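PDB 6JSA: hypothetical membrane protein from Corynebacterium glutamicum, which binds heme through its C-terminal domain, the part present here, and probably passes it along the heme-uptake machinery of the cell. Local coordinates for residues G73-I85 with L94-N106. Sequence-based numbering, arbitrary orientation.
Sequences GGILDMQIANIEI and LIADVVSSDMDGN. With HEM (protoporphyrin IX containing Fe), chain B.
Strands 76-88 and 91-101 form an antiparallel beta hairpin in this beta-rich HtaA domain, a worked example of two strands that pair closely along their middle and lend one end, with the turn that follows, to a cofactor pocket. Gln79 and Val99 make a hydrogen-bonded pair, with Gln79 N to Val99 O at 2.7 Å and nearly straight (175°); Ala81 with Asp97 and Glu84 with Ile95 repeat the pattern. Between these last two the register slips by one at a beta bulge, where the chain turns a corner at Asn82. Ala96 CB fills the inside of that bend, 3.8 Å from Ile80 CG2 and 4.0 Å from Ile83 CG2. Beyond it, Ile95 CD1 lies alongside the extended Glu84 chain, whose carboxylate reaches Ser60 and Arg112.

Toward the heme the direct pairing weakens: Ser101 N makes a weak bond to Asp77 O, and a water accepts from both Asp77 N and Ser101 N. Leu76 CD1 packs 3.6 Å from HEM C3C, while Met103, in one of two modelled conformers, lies against the porphyrin. Ile75 meets the type I turn 102-105 through CG2, 3.4 Å from Met103 O.

On the outer face of the bend, Asn82 ND2 donates within its own amide plane to Asp97 OD2 at 2.9 Å, meeting it on the anti side, 34° out of the plane of a carboxylate turned 70° from the amide.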
loop_
_atom_site.group_PDB
_atom_site.type_symbol
_atom_site.label_atom_id
_atom_site.label_comp_id
_atom_site.label_asym_id
_atom_site.label_seq_id
_atom_site.Cartn_x
_atom_site.Cartn_y
_atom_site.Cartn_z
ATOM N N GLY A 73 8.396 10.033 -20.072
ATOM C CA GLY A 73 9.723 9.707 -20.568
ATOM C C GLY A 73 10.721 9.354 -19.487
ATOM O O GLY A 73 11.926 9.545 -19.679
ATOM N N GLY A 74 10.252 8.841 -18.353
ATOM C CA GLY A 74 11.120 8.470 -17.258
ATOM C C GLY A 74 11.263 9.514 -16.172
ATOM O O GLY A 74 11.884 9.227 -15.139
ATOM N N ILE A 75 10.725 10.720 -16.373
ATOM C CA ILE A 75 10.756 11.720 -15.310
ATOM C C ILE A 75 9.981 11.225 -14.098
ATOM O O ILE A 75 10.440 11.342 -12.955
ATOM C CB ILE A 75 10.225 13.072 -15.818
ATOM C CG1 ILE A 75 11.209 13.699 -16.809
ATOM C CG2 ILE A 75 9.984 14.011 -14.645
ATOM C CD1 ILE A 75 12.475 14.193 -16.168
ATOM N N LEU A 76 8.789 10.679 -14.328
ATOM C CA LEU A 76 8.030 10.015 -13.277
ATOM C C LEU A 76 8.583 8.605 -13.110
ATOM O O LEU A 76 8.629 7.826 -14.070
ATOM C CB LEU A 76 6.543 9.985 -13.629
ATOM C CG LEU A 76 5.549 9.596 -12.529
ATOM C CD1 LEU A 76 4.148 10.105 -12.878
ATOM C CD2 LEU A 76 5.517 8.087 -12.284
ATOM N N ASP A 77 8.997 8.289 -11.884
ATOM C CA ASP A 77 9.640 7.016 -11.579
ATOM C C ASP A 77 9.374 6.784 -10.092
ATOM O O ASP A 77 10.043 7.375 -9.241
ATOM C CB ASP A 77 11.128 7.117 -11.889
ATOM C CG ASP A 77 11.869 5.801 -11.724
ATOM O OD1 ASP A 77 11.397 4.911 -10.982
ATOM O OD2 ASP A 77 12.949 5.673 -12.336
ATOM N N MET A 78 8.382 5.947 -9.797
ATOM C CA MET A 78 7.904 5.762 -8.432
ATOM C C MET A 78 7.867 4.277 -8.122
ATOM O O MET A 78 7.183 3.513 -8.809
ATOM C CB MET A 78 6.515 6.375 -8.245
ATOM C CG MET A 78 6.018 6.274 -6.815
ATOM S SD MET A 78 4.388 7.019 -6.636
ATOM C CE MET A 78 4.322 7.269 -4.867
ATOM N N GLN A 79 8.592 3.876 -7.087
ATOM C CA GLN A 79 8.639 2.489 -6.656
ATOM C C GLN A 79 8.022 2.375 -5.272
ATOM O O GLN A 79 8.367 3.143 -4.368
ATOM C CB GLN A 79 10.084 1.995 -6.611
ATOM C CG GLN A 79 10.806 2.077 -7.944
ATOM C CD GLN A 79 12.245 1.641 -7.828
ATOM O OE1 GLN A 79 12.533 0.533 -7.373
ATOM N NE2 GLN A 79 13.161 2.515 -8.223
ATOM N N ILE A 80 7.122 1.409 -5.116
ATOM C CA ILE A 80 6.504 1.086 -3.835
ATOM C C ILE A 80 6.750 -0.399 -3.590
ATOM O O ILE A 80 6.376 -1.237 -4.423
ATOM C CB ILE A 80 4.997 1.390 -3.839
ATOM C CG1 ILE A 80 4.736 2.860 -4.192
ATOM C CG2 ILE A 80 4.375 1.029 -2.493
ATOM C CD1 ILE A 80 3.275 3.209 -4.332
ATOM N N ALA A 81 7.387 -0.731 -2.466
ATOM C CA ALA A 81 7.769 -2.117 -2.217
ATOM C C ALA A 81 7.506 -2.517 -0.771
ATOM O O ALA A 81 7.478 -1.685 0.139
ATOM C CB ALA A 81 9.247 -2.355 -2.529
ATOM N N ASN A 82 7.330 -3.826 -0.570
ATOM C CA ASN A 82 7.269 -4.410 0.773
ATOM C C ASN A 82 6.193 -3.753 1.639
ATOM O O ASN A 82 6.455 -3.281 2.758
ATOM C CB ASN A 82 8.637 -4.344 1.446
ATOM C CG ASN A 82 9.672 -5.129 0.705
ATOM O OD1 ASN A 82 9.455 -6.297 0.390
ATOM N ND2 ASN A 82 10.805 -4.502 0.412
ATOM N N ILE A 83 4.959 -3.740 1.133
ATOM C CA ILE A 83 3.890 -3.105 1.897
ATOM C C ILE A 83 3.603 -3.900 3.164
ATOM O O ILE A 83 3.802 -5.124 3.233
ATOM C CB ILE A 83 2.605 -2.850 1.087
ATOM C CG1 ILE A 83 1.845 -4.145 0.824
ATOM C CG2 ILE A 83 2.901 -2.086 -0.188
ATOM C CD1 ILE A 83 0.381 -3.889 0.482
ATOM N N GLU A 84 3.134 -3.188 4.181
ATOM C CA GLU A 84 2.794 -3.763 5.473
ATOM C C GLU A 84 1.539 -3.066 5.968
ATOM O O GLU A 84 1.458 -1.833 5.935
ATOM C CB GLU A 84 3.933 -3.551 6.477
ATOM C CG GLU A 84 3.569 -3.858 7.917
ATOM C CD GLU A 84 4.708 -3.570 8.869
ATOM O OE1 GLU A 84 5.849 -3.347 8.395
ATOM O OE2 GLU A 84 4.462 -3.557 10.093
ATOM N N ILE A 85 0.549 -3.853 6.376
ATOM C CA ILE A 85 -0.630 -3.350 7.065
ATOM C C ILE A 85 -0.406 -3.551 8.555
ATOM O O ILE A 85 -0.300 -4.685 9.029
ATOM C CB ILE A 85 -1.894 -4.093 6.606
ATOM C CG1 ILE A 85 -2.131 -3.867 5.109
ATOM C CG2 ILE A 85 -3.088 -3.644 7.421
ATOM C CD1 ILE A 85 -3.203 -4.757 4.526
ATOM N N LEU A 94 -0.330 2.094 6.810
ATOM C CA LEU A 94 0.146 1.396 5.623
ATOM C C LEU A 94 1.591 1.834 5.420
ATOM O O LEU A 94 1.858 3.021 5.194
ATOM C CB LEU A 94 -0.721 1.755 4.421
ATOM C CG LEU A 94 -0.373 1.065 3.105
ATOM C CD1 LEU A 94 -0.338 -0.449 3.264
ATOM C CD2 LEU A 94 -1.384 1.484 2.046
ATOM N N ILE A 95 2.517 0.893 5.551
ATOM C CA ILE A 95 3.950 1.152 5.494
ATOM C C ILE A 95 4.512 0.528 4.221
ATOM O O ILE A 95 4.090 -0.559 3.817
ATOM C CB ILE A 95 4.616 0.547 6.747
ATOM C CG1 ILE A 95 4.060 1.195 8.024
ATOM C CG2 ILE A 95 6.128 0.657 6.690
ATOM C CD1 ILE A 95 4.287 0.363 9.276
ATOM N N ALA A 96 5.473 1.205 3.591
ATOM C CA ALA A 96 6.129 0.654 2.414
ATOM C C ALA A 96 7.492 1.306 2.260
ATOM O O ALA A 96 7.766 2.357 2.847
ATOM C CB ALA A 96 5.291 0.874 1.154
ATOM N N ASP A 97 8.350 0.661 1.471
ATOM C CA ASP A 97 9.599 1.256 1.012
ATOM C C ASP A 97 9.304 2.022 -0.270
ATOM O O ASP A 97 8.738 1.461 -1.215
ATOM C CB ASP A 97 10.625 0.168 0.688
ATOM C CG ASP A 97 10.877 -0.781 1.848
ATOM O OD1 ASP A 97 10.603 -0.405 3.007
ATOM O OD2 ASP A 97 11.363 -1.905 1.590
ATOM N N VAL A 98 9.661 3.305 -0.309
ATOM C CA VAL A 98 9.266 4.173 -1.417
ATOM C C VAL A 98 10.467 4.942 -1.947
ATOM O O VAL A 98 11.191 5.582 -1.178
ATOM C CB VAL A 98 8.154 5.159 -1.007
ATOM C CG1 VAL A 98 7.764 6.057 -2.194
ATOM C CG2 VAL A 98 6.946 4.405 -0.477
ATOM N N VAL A 99 10.648 4.905 -3.270
ATOM C CA VAL A 99 11.597 5.754 -3.989
ATOM C C VAL A 99 10.819 6.457 -5.090
ATOM O O VAL A 99 10.075 5.806 -5.830
ATOM C CB VAL A 99 12.744 4.932 -4.611
ATOM C CG1 VAL A 99 13.735 5.848 -5.319
ATOM C CG2 VAL A 99 13.426 4.073 -3.556
ATOM N N SER A 100 10.955 7.780 -5.192
ATOM C CA SER A 100 10.172 8.486 -6.198
ATOM C C SER A 100 10.931 9.706 -6.684
ATOM O O SER A 100 11.782 10.250 -5.982
ATOM C CB SER A 100 8.817 8.918 -5.639
ATOM O OG SER A 100 7.912 9.198 -6.676
ATOM N N SER A 101 10.585 10.150 -7.890
ATOM C CA SER A 101 11.185 11.328 -8.502
ATOM C C SER A 101 10.219 12.508 -8.522
ATOM O O SER A 101 9.001 12.334 -8.578
ATOM C CB SER A 101 11.618 11.022 -9.934
ATOM O OG SER A 101 12.761 10.187 -9.939
ATOM N N ASP A 102 10.782 13.718 -8.488
ATOM C CA ASP A 102 10.017 14.948 -8.659
ATOM C C ASP A 102 9.930 15.300 -10.148
ATOM O O ASP A 102 10.405 14.559 -11.011
ATOM C CB ASP A 102 10.597 16.066 -7.785
ATOM C CG ASP A 102 12.001 16.497 -8.206
ATOM O OD1 ASP A 102 12.443 16.184 -9.333
ATOM O OD2 ASP A 102 12.671 17.167 -7.389
ATOM N N MET A 103 9.324 16.453 -10.459
ATOM C CA MET A 103 9.134 16.846 -11.855
ATOM C C MET A 103 10.428 17.210 -12.573
ATOM O O MET A 103 10.415 17.316 -13.804
ATOM C CB MET A 103 8.102 17.970 -11.998
ATOM C CG MET A 103 6.714 17.446 -12.283
ATOM S SD MET A 103 5.495 18.612 -12.920
ATOM C CE MET A 103 6.226 19.132 -14.467
ATOM N N ASP A 104 11.530 17.413 -11.852
ATOM C CA ASP A 104 12.839 17.575 -12.469
ATOM C C ASP A 104 13.523 16.244 -12.731
ATOM O O ASP A 104 14.641 16.226 -13.259
ATOM C CB ASP A 104 13.738 18.451 -11.594
ATOM C CG ASP A 104 13.521 19.926 -11.836
ATOM O OD1 ASP A 104 13.792 20.386 -12.965
ATOM O OD2 ASP A 104 13.065 20.617 -10.902
ATOM N N GLY A 105 12.882 15.137 -12.378
ATOM C CA GLY A 105 13.511 13.844 -12.481
ATOM C C GLY A 105 14.446 13.514 -11.345
ATOM O O GLY A 105 15.181 12.528 -11.445
ATOM N N ASN A 106 14.433 14.294 -10.264
ATOM C CA ASN A 106 15.319 14.043 -9.129
ATOM C C ASN A 106 14.693 13.024 -8.190
ATOM O O ASN A 106 13.589 13.240 -7.677
ATOM C CB ASN A 106 15.589 15.346 -8.383
ATOM C CG ASN A 106 16.442 16.301 -9.186
ATOM O OD1 ASN A 106 17.371 15.883 -9.880
ATOM N ND2 ASN A 106 16.120 17.585 -9.119
HETATM C CHA HEM B . -1.319 14.800 -12.596
HETATM C CHB HEM B . 1.844 16.892 -15.593
HETATM C CHC HEM B . 5.464 14.554 -13.390
HETATM C CHD HEM B . 2.348 12.773 -10.156
HETATM C C1A HEM B . -0.781 15.541 -13.621
HETATM C C2A HEM B . -1.536 16.314 -14.589
HETATM C C3A HEM B . -0.671 16.897 -15.423
HETATM C C4A HEM B . 0.664 16.520 -14.991
HETATM C CMA HEM B . -1.002 17.809 -16.631
HETATM C CAA HEM B . -3.070 16.362 -14.643
HETATM C CBA HEM B . -3.491 15.045 -15.306
HETATM C CGA HEM B . -4.988 14.890 -15.355
HETATM O O1A HEM B . -5.700 15.562 -14.573
HETATM O O2A HEM B . -5.476 14.071 -16.171
HETATM C C1B HEM B . 3.096 16.399 -15.303
HETATM C C2B HEM B . 4.307 16.631 -16.063
HETATM C C3B HEM B . 5.314 15.989 -15.450
HETATM C C4B HEM B . 4.756 15.327 -14.286
HETATM C CMB HEM B . 4.345 17.491 -17.337
HETATM C CAB HEM B . 6.813 15.884 -15.816
HETATM C CBB HEM B . 7.382 16.361 -16.929
HETATM C C1C HEM B . 4.948 13.892 -12.297
HETATM C C2C HEM B . 5.726 13.184 -11.304
HETATM C C3C HEM B . 4.872 12.661 -10.420
HETATM C C4C HEM B . 3.526 13.057 -10.807
HETATM C CMC HEM B . 7.263 13.033 -11.311
HETATM C CAC HEM B . 5.275 11.817 -9.188
HETATM C CBC HEM B . 4.573 10.725 -8.842
HETATM C C1D HEM B . 1.094 13.191 -10.529
HETATM C C2D HEM B . -0.124 12.894 -9.816
HETATM C C3D HEM B . -1.136 13.447 -10.483
HETATM C C4D HEM B . -0.595 14.106 -11.653
HETATM C CMD HEM B . -0.202 12.085 -8.511
HETATM C CAD HEM B . -2.632 13.375 -10.109
HETATM C CBD HEM B . -3.239 12.192 -10.875
HETATM C CGD HEM B . -4.677 12.007 -10.467
HETATM O O1D HEM B . -5.567 12.689 -11.035
HETATM O O2D HEM B . -4.939 11.171 -9.566
HETATM N NA HEM B . 0.565 15.687 -13.892
HETATM N NB HEM B . 3.404 15.588 -14.230
HETATM N NC HEM B . 3.605 13.800 -11.962
HETATM N ND HEM B . 0.778 13.936 -11.651
HETATM FE FE HEM B . 2.065 14.504 -13.116
HETATM O O HOH W 1 13.298 10.139 -12.726
HETATM O O HOH W 2 8.112 9.855 -9.575
HETATM O O HOH W 3 12.784 7.736 -8.531
#